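Local coordinates for Alr3699 protein (Nostoc sp., PDB 4XSO) that is of unreported function but belongs to the glycosyltransferases of the GT-B fold, built from two Rossmann-like domains that face each other, at residues 160-165 with 173-178; 180-185 with 299-304; 205-210 with 345-350; 253-258 with 267-272. All blocks are in the same frame, centred on the assembly; numbering follows the deposited sequence.

Contact 1: 160-165 with 173-178; sequences ASQTAF and ELTKVI. With GOL (glycerol), chain D.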
loop_
_atom_site.group_PDB
_atom_site.type_symbol
_atom_site.label_atom_id
_atom_site.label_comp_id
_atom_site.label_asym_id
_atom_site.label_seq_id
_atom_site.Cartn_x
_atom_site.Cartn_y
_atom_site.Cartn_z
ATOM N N ALA A 160 -26.479 -13.848 -3.399
ATOM C CA ALA A 160 -25.563 -14.788 -2.733
ATOM C C ALA A 160 -24.181 -14.163 -2.422
ATOM O O ALA A 160 -23.701 -14.231 -1.271
ATOM C CB ALA A 160 -25.354 -16.005 -3.617
ATOM N N SER A 161 -23.606 -13.466 -3.410
ATOM C CA SER A 161 -22.376 -12.765 -3.205
ATOM C C SER A 161 -22.598 -11.628 -2.228
ATOM O O SER A 161 -21.749 -11.355 -1.364
ATOM C CB SER A 161 -21.733 -12.268 -4.520
ATOM O OG SER A 161 -21.401 -13.400 -5.310
ATOM N N GLN A 162 -23.688 -10.916 -2.388
ATOM C CA GLN A 162 -23.955 -9.765 -1.540
ATOM C C GLN A 162 -24.115 -10.239 -0.106
ATOM O O GLN A 162 -23.642 -9.611 0.802
ATOM C CB GLN A 162 -25.243 -9.086 -1.995
ATOM C CG GLN A 162 -25.697 -7.860 -1.189
ATOM C CD GLN A 162 -27.062 -7.395 -1.651
ATOM O OE1 GLN A 162 -27.924 -8.199 -1.914
ATOM N NE2 GLN A 162 -27.242 -6.120 -1.775
ATOM N N THR A 163 -24.861 -11.309 0.084
ATOM C CA THR A 163 -25.096 -11.828 1.464
ATOM C C THR A 163 -23.791 -12.311 2.079
ATOM O O THR A 163 -23.532 -12.059 3.247
ATOM C CB THR A 163 -26.118 -13.003 1.420
ATOM O OG1 THR A 163 -25.742 -13.859 0.333
ATOM C CG2 THR A 163 -27.414 -12.491 1.109
ATOM N N ALA A 164 -22.969 -13.017 1.316
ATOM C CA ALA A 164 -21.653 -13.465 1.867
ATOM C C ALA A 164 -20.718 -12.285 2.271
ATOM O O ALA A 164 -20.006 -12.378 3.280
ATOM C CB ALA A 164 -20.941 -14.397 0.912
ATOM N N PHE A 165 -20.748 -11.163 1.515
ATOM C CA PHE A 165 -19.952 -10.005 1.835
ATOM C C PHE A 165 -20.379 -9.376 3.123
ATOM O O PHE A 165 -19.557 -8.962 3.949
ATOM C CB PHE A 165 -20.118 -8.973 0.699
ATOM C CG PHE A 165 -19.558 -7.630 1.021
ATOM C CD1 PHE A 165 -18.159 -7.405 0.985
ATOM C CD2 PHE A 165 -20.395 -6.550 1.276
ATOM C CE1 PHE A 165 -17.666 -6.110 1.191
ATOM C CE2 PHE A 165 -19.889 -5.264 1.497
ATOM C CZ PHE A 165 -18.543 -5.043 1.467
ATOM N N GLU A 173 -25.017 -1.391 3.366
ATOM C CA GLU A 173 -25.518 -0.205 2.703
ATOM C C GLU A 173 -24.640 0.250 1.503
ATOM O O GLU A 173 -25.004 1.146 0.757
ATOM C CB GLU A 173 -25.740 0.956 3.685
ATOM C CG GLU A 173 -24.511 1.656 4.307
ATOM C CD GLU A 173 -23.793 0.877 5.431
ATOM O OE1 GLU A 173 -24.143 -0.316 5.759
ATOM O OE2 GLU A 173 -22.856 1.495 6.020
ATOM N N LEU A 174 -23.462 -0.332 1.363
ATOM C CA LEU A 174 -22.594 -0.020 0.304
ATOM C C LEU A 174 -22.932 -0.867 -0.943
ATOM O O LEU A 174 -22.372 -0.625 -1.999
ATOM C CB LEU A 174 -21.136 -0.310 0.683
ATOM C CG LEU A 174 -20.260 0.684 1.426
ATOM C CD1 LEU A 174 -18.804 0.184 1.337
ATOM C CD2 LEU A 174 -20.375 2.142 0.928
ATOM N N THR A 175 -23.820 -1.868 -0.828
ATOM C CA THR A 175 -23.869 -2.927 -1.825
ATOM C C THR A 175 -25.043 -2.678 -2.738
ATOM O O THR A 175 -25.979 -2.071 -2.319
ATOM C CB THR A 175 -24.058 -4.357 -1.232
ATOM O OG1 THR A 175 -25.316 -4.455 -0.552
ATOM C CG2 THR A 175 -22.923 -4.701 -0.290
ATOM N N LYS A 176 -24.932 -3.128 -3.974
ATOM C CA LYS A 176 -25.983 -3.114 -4.924
ATOM C C LYS A 176 -25.781 -4.357 -5.767
ATOM O O LYS A 176 -24.675 -4.579 -6.263
ATOM C CB LYS A 176 -25.858 -1.924 -5.850
ATOM C CG LYS A 176 -27.027 -1.913 -6.857
ATOM C CD LYS A 176 -27.110 -0.666 -7.710
ATOM C CE LYS A 176 -27.921 -0.975 -8.980
ATOM N NZ LYS A 176 -29.294 -1.505 -8.743
ATOM N N VAL A 177 -26.836 -5.097 -6.059
ATOM C CA VAL A 177 -26.721 -6.273 -6.865
ATOM C C VAL A 177 -26.889 -5.879 -8.340
ATOM O O VAL A 177 -27.823 -5.211 -8.632
ATOM C CB VAL A 177 -27.748 -7.386 -6.504
ATOM C CG1 VAL A 177 -27.777 -8.465 -7.523
ATOM C CG2 VAL A 177 -27.453 -7.980 -5.105
ATOM N N ILE A 178 -25.961 -6.239 -9.212
ATOM C CA ILE A 178 -26.136 -6.043 -10.676
ATOM C C ILE A 178 -25.650 -7.339 -11.285
ATOM O O ILE A 178 -24.520 -7.740 -11.104
ATOM C CB ILE A 178 -25.348 -4.875 -11.255
ATOM C CG1 ILE A 178 -25.764 -3.565 -10.630
ATOM C CG2 ILE A 178 -25.563 -4.767 -12.778
ATOM C CD1 ILE A 178 -24.993 -2.400 -11.181
HETATM C C1 GOL D . -30.512 -5.043 -6.196
HETATM O O1 GOL D . -29.770 -4.003 -6.939
HETATM C C2 GOL D . -29.923 -5.529 -4.838
HETATM O O2 GOL D . -29.365 -4.400 -4.253
HETATM C C3 GOL D . -30.892 -6.209 -3.822
HETATM O O3 GOL D . -30.457 -5.893 -2.462
#
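The helix-to-strand return of a beta-alpha-beta unit brings Gln162, on helix 159-167, against Thr175 and Val177 of the edge strand 175-177, the two running nearly antiparallel at 162°. Gln162 does most of the work. With CG anti to the backbone N (chi1 179°) and the chain extended beyond it, the amide is carried out to the strand, where Gln162 NE2 donates to Thr175 OG1 at 2.8 Å. The bond is fairly straight, 161° at the hydrogen, and the hydroxyl lies close to the amide plane. The other end of the amide rests on a methyl, Gln162 OE1 lying 3.2 Å from Val177 CG2. One turn along, the Phe165 ring meets the methyl branch of the threonine, Phe165 CD2 3.5 Å from Thr175 CG2. A glycerol, probably from the crystallisation liquor, spans the outer side: Gln162 NE2 donates to its O3 (3.3 Å), Val177 N to its O2 (3.2 Å), and its O1 bonds to Val177 O (2.8 Å). Thr175 OG1 also pairs with Ala172 O. Behind the contact, strand 153-156 pairs with 175-177 through backbone bonds and touches Phe165 through Val154, while Ala147 of helix 137-150 packs on the same ring.

Contact 2: 180-185 with 299-304; sequences NGFDIN and VIVEAM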
loop_
_atom_site.group_PDB
_atom_site.type_symbol
_atom_site.label_atom_id
_atom_site.label_comp_id
_atom_site.label_asym_id
_atom_site.label_seq_id
_atom_site.Cartn_x
_atom_site.Cartn_y
_atom_site.Cartn_z
ATOM N N ASN A 180 -24.723 -10.244 -14.237
ATOM C CA ASN A 180 -24.007 -10.331 -15.501
ATOM C C ASN A 180 -24.995 -10.098 -16.673
ATOM O O ASN A 180 -26.197 -10.455 -16.630
ATOM C CB ASN A 180 -23.360 -11.711 -15.644
ATOM C CG ASN A 180 -22.142 -11.943 -14.748
ATOM O OD1 ASN A 180 -21.950 -11.325 -13.692
ATOM N ND2 ASN A 180 -21.376 -12.926 -15.115
ATOM N N GLY A 181 -24.515 -9.451 -17.708
ATOM C CA GLY A 181 -25.375 -9.186 -18.887
ATOM C C GLY A 181 -24.876 -10.020 -20.065
ATOM O O GLY A 181 -23.724 -10.385 -20.082
ATOM N N PHE A 182 -25.762 -10.265 -21.017
ATOM C CA PHE A 182 -25.532 -11.083 -22.203
ATOM C C PHE A 182 -26.192 -10.461 -23.441
ATOM O O PHE A 182 -27.290 -9.951 -23.354
ATOM C CB PHE A 182 -26.146 -12.477 -21.970
ATOM C CG PHE A 182 -25.563 -13.171 -20.785
ATOM C CD1 PHE A 182 -26.037 -12.892 -19.512
ATOM C CD2 PHE A 182 -24.514 -14.101 -20.945
ATOM C CE1 PHE A 182 -25.439 -13.470 -18.382
ATOM C CE2 PHE A 182 -23.992 -14.719 -19.845
ATOM C CZ PHE A 182 -24.468 -14.404 -18.553
ATOM N N ASP A 183 -25.558 -10.587 -24.602
ATOM C CA ASP A 183 -26.197 -10.186 -25.850
ATOM C C ASP A 183 -27.190 -11.249 -26.209
ATOM O O ASP A 183 -26.779 -12.328 -26.603
ATOM C CB ASP A 183 -25.191 -10.080 -26.936
ATOM C CG ASP A 183 -25.813 -9.588 -28.252
ATOM O OD1 ASP A 183 -27.034 -9.606 -28.488
ATOM O OD2 ASP A 183 -25.027 -9.093 -29.022
ATOM N N ILE A 184 -28.466 -10.961 -26.098
ATOM C CA ILE A 184 -29.457 -12.070 -26.069
ATOM C C ILE A 184 -29.623 -12.770 -27.409
ATOM O O ILE A 184 -29.867 -13.955 -27.448
ATOM C CB ILE A 184 -30.801 -11.712 -25.446
ATOM C CG1 ILE A 184 -31.643 -10.813 -26.371
ATOM C CG2 ILE A 184 -30.604 -11.083 -24.070
ATOM C CD1 ILE A 184 -32.927 -10.300 -25.753
ATOM N N ASN A 185 -29.391 -12.029 -28.479
ATOM C CA ASN A 185 -29.488 -12.533 -29.857
ATOM C C ASN A 185 -28.367 -13.464 -30.254
ATOM O O ASN A 185 -28.574 -14.358 -31.080
ATOM C CB ASN A 185 -29.633 -11.321 -30.823
ATOM C CG ASN A 185 -30.924 -10.589 -30.615
ATOM O OD1 ASN A 185 -31.928 -11.134 -30.144
ATOM N ND2 ASN A 185 -30.914 -9.338 -30.925
ATOM N N VAL A 299 -23.549 -20.201 -17.290
ATOM C CA VAL A 299 -24.088 -21.274 -18.125
ATOM C C VAL A 299 -25.590 -21.479 -17.980
ATOM O O VAL A 299 -26.292 -21.861 -18.935
ATOM C CB VAL A 299 -23.368 -22.620 -17.797
ATOM C CG1 VAL A 299 -24.100 -23.795 -18.367
ATOM C CG2 VAL A 299 -21.954 -22.551 -18.368
ATOM N N ILE A 300 -26.074 -21.255 -16.787
ATOM C CA ILE A 300 -27.473 -21.415 -16.483
ATOM C C ILE A 300 -28.188 -20.295 -17.280
ATOM O O ILE A 300 -29.091 -20.548 -18.010
ATOM C CB ILE A 300 -27.730 -21.250 -14.997
ATOM C CG1 ILE A 300 -27.034 -22.379 -14.205
ATOM C CG2 ILE A 300 -29.227 -21.221 -14.717
ATOM C CD1 ILE A 300 -27.097 -22.149 -12.678
ATOM N N VAL A 301 -27.787 -19.065 -17.112
ATOM C CA VAL A 301 -28.377 -17.974 -17.950
ATOM C C VAL A 301 -28.245 -18.199 -19.443
ATOM O O VAL A 301 -29.167 -17.954 -20.189
ATOM C CB VAL A 301 -27.812 -16.599 -17.567
ATOM C CG1 VAL A 301 -28.418 -15.492 -18.469
ATOM C CG2 VAL A 301 -28.126 -16.316 -16.129
ATOM N N GLU A 302 -27.123 -18.729 -19.893
ATOM C CA GLU A 302 -26.930 -18.959 -21.322
ATOM C C GLU A 302 -27.902 -19.979 -21.853
ATOM O O GLU A 302 -28.502 -19.779 -22.885
ATOM C CB GLU A 302 -25.486 -19.338 -21.630
ATOM C CG GLU A 302 -24.643 -18.091 -21.461
ATOM C CD GLU A 302 -23.175 -18.308 -21.693
ATOM O OE1 GLU A 302 -22.624 -19.251 -21.086
ATOM O OE2 GLU A 302 -22.590 -17.479 -22.431
ATOM N N ALA A 303 -28.118 -21.018 -21.065
ATOM C CA ALA A 303 -29.035 -22.082 -21.439
ATOM C C ALA A 303 -30.469 -21.557 -21.567
ATOM O O ALA A 303 -31.197 -21.897 -22.501
ATOM C CB ALA A 303 -28.929 -23.182 -20.397
ATOM N N MET A 304 -30.828 -20.681 -20.633
ATOM C CA MET A 304 -32.155 -20.074 -20.573
ATOM C C MET A 304 -32.341 -19.184 -21.823
ATOM O O MET A 304 -33.355 -19.242 -22.506
ATOM C CB MET A 304 -32.297 -19.268 -19.277
ATOM C CG MET A 304 -32.323 -20.113 -17.993
ATOM S SD MET A 304 -32.409 -19.141 -16.439
ATOM C CE MET A 304 -34.104 -19.339 -16.312
#
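Phe182 brings the loop after strand 175-177 onto helix 298-305, laying its ring against Val301 and Glu302. The loop arrives through Asn180 and Gly181 in extended conformation, and at Phe182 the side chain turns in toward the helix. With CG beside the backbone N (chi1 -59°), the ring reaches the helix and turns one face to a methyl: Val301 CG1 sits 4.0 Å from the centroid and 30° off the normal, a CH-pi contact displaced toward the CD1-CE1 side, with Phe182 CE1 nearest at 3.6 Å. On the CE2 side of the ring, Phe182 CE2 meets Glu302 CG obliquely, at 3.8 Å. The carboxylate of Glu302 is tilted 52° from the ring plane, and its OE2 is hydrogen-bonded to Tyr187 OH, which would help fix the glutamate where its CG methylene can pack on the phenyl. Past the ring the chain leaves the helix; Asp183 OD1 accepts a weak bond from Asn185 N as the 3-10 turn begins. The Phe182 backbone pairs with Phe368 and Val370, at the junction of helices 350-368 and 370-382. A linker segment packed in this way on a helix of the second Rossmann-like domain fits the interdomain hinge of a GT-B fold.

Contact 3: 205-210 with 345-350; sequences NNFVVG and TCIEDT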
loop_
_atom_site.group_PDB
_atom_site.type_symbol
_atom_site.label_atom_id
_atom_site.label_comp_id
_atom_site.label_asym_id
_atom_site.label_seq_id
_atom_site.Cartn_x
_atom_site.Cartn_y
_atom_site.Cartn_z
ATOM N N ASN A 205 -31.086 -39.097 -32.761
ATOM C CA ASN A 205 -32.172 -39.861 -32.153
ATOM C C ASN A 205 -32.053 -40.014 -30.670
ATOM O O ASN A 205 -32.758 -40.811 -30.094
ATOM C CB ASN A 205 -32.275 -41.247 -32.810
ATOM C CG ASN A 205 -32.570 -41.144 -34.288
ATOM O OD1 ASN A 205 -33.614 -40.647 -34.671
ATOM N ND2 ASN A 205 -31.637 -41.572 -35.119
ATOM N N ASN A 206 -31.173 -39.249 -30.038
ATOM C CA ASN A 206 -31.011 -39.302 -28.592
ATOM C C ASN A 206 -31.720 -38.152 -27.809
ATOM O O ASN A 206 -32.041 -37.081 -28.377
ATOM C CB ASN A 206 -29.529 -39.220 -28.256
ATOM C CG ASN A 206 -28.741 -40.381 -28.795
ATOM O OD1 ASN A 206 -27.711 -40.200 -29.442
ATOM N ND2 ASN A 206 -29.179 -41.567 -28.477
ATOM N N PHE A 207 -31.864 -38.359 -26.502
ATOM C CA PHE A 207 -32.172 -37.260 -25.574
ATOM C C PHE A 207 -30.840 -36.805 -25.014
ATOM O O PHE A 207 -30.174 -37.522 -24.248
ATOM C CB PHE A 207 -33.131 -37.678 -24.456
ATOM C CG PHE A 207 -33.662 -36.542 -23.641
ATOM C CD1 PHE A 207 -32.921 -36.044 -22.570
ATOM C CD2 PHE A 207 -34.876 -35.923 -23.980
ATOM C CE1 PHE A 207 -33.375 -34.979 -21.841
ATOM C CE2 PHE A 207 -35.359 -34.865 -23.217
ATOM C CZ PHE A 207 -34.607 -34.400 -22.134
ATOM N N VAL A 208 -30.440 -35.603 -25.413
ATOM C CA VAL A 208 -29.124 -35.125 -25.149
ATOM C C VAL A 208 -29.088 -34.145 -23.959
ATOM O O VAL A 208 -29.677 -33.071 -23.979
ATOM C CB VAL A 208 -28.565 -34.431 -26.405
ATOM C CG1 VAL A 208 -27.202 -33.820 -26.125
ATOM C CG2 VAL A 208 -28.455 -35.401 -27.571
ATOM N N VAL A 209 -28.336 -34.518 -22.954
ATOM C CA VAL A 209 -28.059 -33.666 -21.832
ATOM C C VAL A 209 -26.667 -33.095 -21.965
ATOM O O VAL A 209 -25.666 -33.841 -22.009
ATOM C CB VAL A 209 -28.110 -34.420 -20.495
ATOM C CG1 VAL A 209 -27.900 -33.447 -19.349
ATOM C CG2 VAL A 209 -29.432 -35.133 -20.331
ATOM N N GLY A 210 -26.559 -31.765 -21.985
ATOM C CA GLY A 210 -25.272 -31.118 -22.189
ATOM C C GLY A 210 -24.763 -30.546 -20.880
ATOM O O GLY A 210 -25.530 -29.972 -20.081
ATOM N N THR A 345 -38.355 -36.671 -15.991
ATOM C CA THR A 345 -39.501 -35.810 -16.102
ATOM C C THR A 345 -39.491 -35.105 -17.428
ATOM O O THR A 345 -40.546 -34.953 -18.038
ATOM C CB THR A 345 -39.485 -34.755 -15.021
ATOM O OG1 THR A 345 -39.724 -35.415 -13.785
ATOM C CG2 THR A 345 -40.538 -33.707 -15.262
ATOM N N CYS A 346 -38.298 -34.670 -17.861
ATOM C CA CYS A 346 -38.172 -33.965 -19.153
ATOM C C CYS A 346 -38.483 -34.845 -20.385
ATOM O O CYS A 346 -38.952 -34.356 -21.417
ATOM C CB CYS A 346 -36.771 -33.343 -19.292
ATOM S SG CYS A 346 -36.550 -31.899 -18.247
ATOM N N ILE A 347 -38.159 -36.122 -20.279
ATOM C CA ILE A 347 -38.451 -37.123 -21.337
ATOM C C ILE A 347 -39.941 -37.401 -21.472
ATOM O O ILE A 347 -40.497 -37.368 -22.562
ATOM C CB ILE A 347 -37.717 -38.452 -21.013
ATOM C CG1 ILE A 347 -36.227 -38.241 -21.179
ATOM C CG2 ILE A 347 -38.217 -39.571 -21.910
ATOM C CD1 ILE A 347 -35.349 -39.289 -20.510
ATOM N N GLU A 348 -40.586 -37.625 -20.334
ATOM C CA GLU A 348 -41.952 -38.025 -20.258
ATOM C C GLU A 348 -42.923 -36.878 -20.404
ATOM O O GLU A 348 -44.001 -37.130 -20.883
ATOM C CB GLU A 348 -42.247 -38.690 -18.909
ATOM C CG GLU A 348 -41.380 -39.902 -18.591
ATOM C CD GLU A 348 -41.557 -40.386 -17.136
ATOM O OE1 GLU A 348 -42.705 -40.431 -16.648
ATOM O OE2 GLU A 348 -40.549 -40.723 -16.475
ATOM N N ASP A 349 -42.600 -35.649 -19.944
ATOM C CA ASP A 349 -43.501 -34.517 -20.160
ATOM C C ASP A 349 -42.975 -33.432 -21.086
ATOM O O ASP A 349 -42.597 -32.346 -20.695
ATOM C CB ASP A 349 -44.021 -33.913 -18.881
ATOM C CG ASP A 349 -45.484 -33.333 -19.052
ATOM O OD1 ASP A 349 -45.893 -32.721 -20.129
ATOM O OD2 ASP A 349 -46.240 -33.492 -18.061
ATOM N N THR A 350 -43.108 -33.745 -22.336
ATOM C CA THR A 350 -42.608 -32.980 -23.443
ATOM C C THR A 350 -43.197 -31.586 -23.534
ATOM O O THR A 350 -42.493 -30.641 -23.716
ATOM C CB THR A 350 -42.855 -33.827 -24.697
ATOM O OG1 THR A 350 -42.074 -35.020 -24.518
ATOM C CG2 THR A 350 -42.386 -33.134 -25.958
#
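Cys346 and Ile347, near the end of helix 336-348, receive the ring of Phe207, the first residue of strand 207-212. Cys346 comes first along the helix and touches with its methylene: Cys346 CB is 3.7 Å from Phe207 CZ, at the far end of the ring. The next residue, Ile347, covers a face. Its CG1 lies almost over the ring centre, 3.9 Å from the centroid and only 11° off the normal, a well-centred CH-pi contact in which Phe207 CD2 and Ile347 CG1 are also 3.9 Å apart. The phenylalanine gets there by holding CG anti to the backbone N (chi1 -170°), which projects the ring from the strand toward the helix. One residue on, after Glu348, the helix ends: Asp349 leaves helical geometry and acts as N-cap of helix 350-368, its OD1 accepting from Lys352 N. Around the pair, Ile347 rests on Pro232 and Val235, Phe207 touches Leu285, and Cys346 leans on Thr353 of that next helix, so the ring lies between its sheet and helix 336-348. With no hydrogen bond between 205-210 and 345-350, their attachment rests on carbon surfaces and the ring's pi face, and so probably on close fit and exclusion of water.

Contact 4: 253-258 with 267-272; sequences ELHQQI and VKFLGF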
loop_
_atom_site.group_PDB
_atom_site.type_symbol
_atom_site.label_atom_id
_atom_site.label_comp_id
_atom_site.label_asym_id
_atom_site.label_seq_id
_atom_site.Cartn_x
_atom_site.Cartn_y
_atom_site.Cartn_z
ATOM N N GLU A 253 -10.448 -40.093 -13.557
ATOM C CA GLU A 253 -11.555 -40.599 -12.740
ATOM C C GLU A 253 -12.880 -40.602 -13.537
ATOM O O GLU A 253 -13.663 -41.572 -13.481
ATOM C CB GLU A 253 -11.619 -39.807 -11.444
ATOM C CG GLU A 253 -12.610 -40.330 -10.402
ATOM C CD GLU A 253 -13.769 -39.349 -10.120
ATOM O OE1 GLU A 253 -14.918 -39.593 -10.612
ATOM O OE2 GLU A 253 -13.515 -38.324 -9.419
ATOM N N LEU A 254 -13.119 -39.581 -14.360
ATOM C CA LEU A 254 -14.379 -39.553 -15.126
ATOM C C LEU A 254 -14.392 -40.676 -16.100
ATOM O O LEU A 254 -15.397 -41.369 -16.233
ATOM C CB LEU A 254 -14.588 -38.246 -15.953
ATOM C CG LEU A 254 -14.707 -36.995 -15.125
ATOM C CD1 LEU A 254 -14.959 -35.805 -16.034
ATOM C CD2 LEU A 254 -15.808 -37.195 -14.081
ATOM N N HIS A 255 -13.308 -40.807 -16.853
ATOM C CA HIS A 255 -13.218 -41.879 -17.857
ATOM C C HIS A 255 -13.446 -43.267 -17.259
ATOM O O HIS A 255 -14.131 -44.125 -17.855
ATOM C CB HIS A 255 -11.868 -41.805 -18.582
ATOM C CG HIS A 255 -11.782 -40.713 -19.627
ATOM N ND1 HIS A 255 -12.616 -40.664 -20.715
ATOM C CD2 HIS A 255 -10.853 -39.754 -19.838
ATOM C CE1 HIS A 255 -12.273 -39.671 -21.517
ATOM N NE2 HIS A 255 -11.201 -39.098 -21.007
ATOM N N GLN A 256 -12.942 -43.464 -16.044
ATOM C CA GLN A 256 -12.994 -44.796 -15.421
ATOM C C GLN A 256 -14.384 -45.031 -14.964
ATOM O O GLN A 256 -14.965 -46.110 -15.185
ATOM C CB GLN A 256 -12.066 -44.866 -14.208
ATOM C CG GLN A 256 -10.595 -44.670 -14.588
ATOM C CD GLN A 256 -9.632 -45.226 -13.542
ATOM O OE1 GLN A 256 -9.168 -44.500 -12.647
ATOM N NE2 GLN A 256 -9.352 -46.529 -13.638
ATOM N N GLN A 257 -14.952 -43.978 -14.355
ATOM C CA GLN A 257 -16.331 -44.010 -13.879
ATOM C C GLN A 257 -17.250 -44.414 -15.049
ATOM O O GLN A 257 -18.101 -45.325 -14.931
ATOM C CB GLN A 257 -16.764 -42.617 -13.296
ATOM C CG GLN A 257 -18.229 -42.539 -12.860
ATOM C CD GLN A 257 -18.724 -41.146 -12.478
ATOM O OE1 GLN A 257 -18.067 -40.161 -12.731
ATOM N NE2 GLN A 257 -19.910 -41.074 -11.892
ATOM N N ILE A 258 -17.148 -43.672 -16.153
ATOM C CA ILE A 258 -17.971 -43.930 -17.289
ATOM C C ILE A 258 -17.856 -45.400 -17.797
ATOM O O ILE A 258 -18.835 -46.046 -18.127
ATOM C CB ILE A 258 -17.579 -42.966 -18.446
ATOM C CG1 ILE A 258 -18.012 -41.527 -18.146
ATOM C CG2 ILE A 258 -18.148 -43.461 -19.786
ATOM C CD1 ILE A 258 -17.267 -40.530 -18.975
ATOM N N VAL A 267 -21.814 -41.144 -23.432
ATOM C CA VAL A 267 -21.137 -39.933 -22.962
ATOM C C VAL A 267 -20.154 -39.547 -24.068
ATOM O O VAL A 267 -19.419 -40.416 -24.538
ATOM C CB VAL A 267 -20.399 -40.148 -21.621
ATOM C CG1 VAL A 267 -19.807 -38.850 -21.073
ATOM C CG2 VAL A 267 -21.311 -40.726 -20.567
ATOM N N LYS A 268 -20.240 -38.307 -24.596
ATOM C CA LYS A 268 -19.287 -37.803 -25.608
ATOM C C LYS A 268 -18.533 -36.626 -25.027
ATOM O O LYS A 268 -19.144 -35.619 -24.647
ATOM C CB LYS A 268 -19.985 -37.439 -26.938
ATOM C CG LYS A 268 -20.496 -38.644 -27.717
ATOM C CD LYS A 268 -21.290 -38.298 -28.993
ATOM C CE LYS A 268 -20.419 -37.721 -30.115
ATOM N NZ LYS A 268 -19.976 -38.724 -31.151
ATOM N N PHE A 269 -17.208 -36.738 -24.915
ATOM C CA PHE A 269 -16.378 -35.594 -24.586
ATOM C C PHE A 269 -16.105 -34.810 -25.888
ATOM O O PHE A 269 -15.478 -35.353 -26.812
ATOM C CB PHE A 269 -15.056 -36.014 -24.002
ATOM C CG PHE A 269 -15.131 -36.615 -22.612
ATOM C CD1 PHE A 269 -15.370 -37.961 -22.425
ATOM C CD2 PHE A 269 -14.858 -35.840 -21.501
ATOM C CE1 PHE A 269 -15.365 -38.519 -21.139
ATOM C CE2 PHE A 269 -14.873 -36.365 -20.231
ATOM C CZ PHE A 269 -15.122 -37.734 -20.040
ATOM N N LEU A 270 -16.563 -33.549 -25.991
ATOM C CA LEU A 270 -16.312 -32.759 -27.244
ATOM C C LEU A 270 -15.106 -31.880 -27.173
ATOM O O LEU A 270 -14.706 -31.212 -28.168
ATOM C CB LEU A 270 -17.524 -31.895 -27.630
ATOM C CG LEU A 270 -18.829 -32.591 -27.751
ATOM C CD1 LEU A 270 -19.889 -31.633 -28.269
ATOM C CD2 LEU A 270 -18.648 -33.775 -28.678
ATOM N N GLY A 271 -14.542 -31.783 -26.002
ATOM C CA GLY A 271 -13.435 -30.900 -25.801
ATOM C C GLY A 271 -13.837 -29.415 -25.724
ATOM O O GLY A 271 -14.987 -29.089 -25.532
ATOM N N PHE A 272 -12.877 -28.512 -25.849
ATOM C CA PHE A 272 -13.206 -27.070 -25.768
ATOM C C PHE A 272 -13.905 -26.620 -27.043
ATOM O O PHE A 272 -13.413 -26.840 -28.130
ATOM C CB PHE A 272 -11.959 -26.235 -25.510
ATOM C CG PHE A 272 -12.231 -24.757 -25.417
ATOM C CD1 PHE A 272 -12.426 -23.989 -26.573
ATOM C CD2 PHE A 272 -12.276 -24.118 -24.188
ATOM C CE1 PHE A 272 -12.682 -22.623 -26.485
ATOM C CE2 PHE A 272 -12.525 -22.745 -24.102
ATOM C CZ PHE A 272 -12.721 -22.014 -25.252
#
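The ring of Phe269 has the His255 imidazole over one face, while Leu254 CB stands at its edge near the ring plane, 4.2 Å from Phe269 CZ. The two rings are neither stacked nor perpendicular: their planes meet at 43° with centroids 4.5 Å apart. The imidazole tilts so that His255 CE1 comes closest, 3.3 Å from Phe269 CE1. This is helix-on-strand packing in the Rossmann-like second domain, within the beta-alpha-beta unit of strand 235-240, helix 248-260 and strand 267-271; the helix runs back over the strand at 157°, the axes 11.0 Å apart. His255 starts off to one side of the strand, yet its ring swings back over Phe269, CG lying beside the backbone N and anti to the carbonyl carbon (chi1 -77°). Near the end of the helix Ile258 reaches down between two partners. Ile258 CD1 approaches the phenyl obliquely, 3.5 Å from Phe269 CE1. The imidazole and Ile258 thus both meet the CE1 corner of Phe269, from opposite sides of the ring plane, with the histidine on the exposed flank and the isoleucine in the buried interior. Around it, Ile225 and Leu228 of helix 221-228 touch Ile258 and Val267 respectively, while Leu239 of the adjoining strand meets both Val267 and Phe269. Ile258 and Val267 meet tip to tip, Ile258 CD1 lying 3.7 Å from Val267 CG1.

In the fold
Contacts 1 and 4 are the same kind of join, helix against the edge strand of a beta-alpha-beta unit, one in each Rossmann-like domain and about 37 Å apart between centres. Their chemistry differs: contact 1 is at the surface and relies on an amide-hydroxyl hydrogen bond, whereas contact 4 is largely buried and built from rings and aliphatic tips. Contact 3, partly buried, reaches the same sheet as contact 4 from a distant part of the sequence and is wholly apolar across its segments. Contact 2, buried and nearest the centre of the chain, ties the segment following contact 1 to the second domain, combining a CH-pi contact with a glutamate whose carboxylate is hydrogen-bonded to Tyr187.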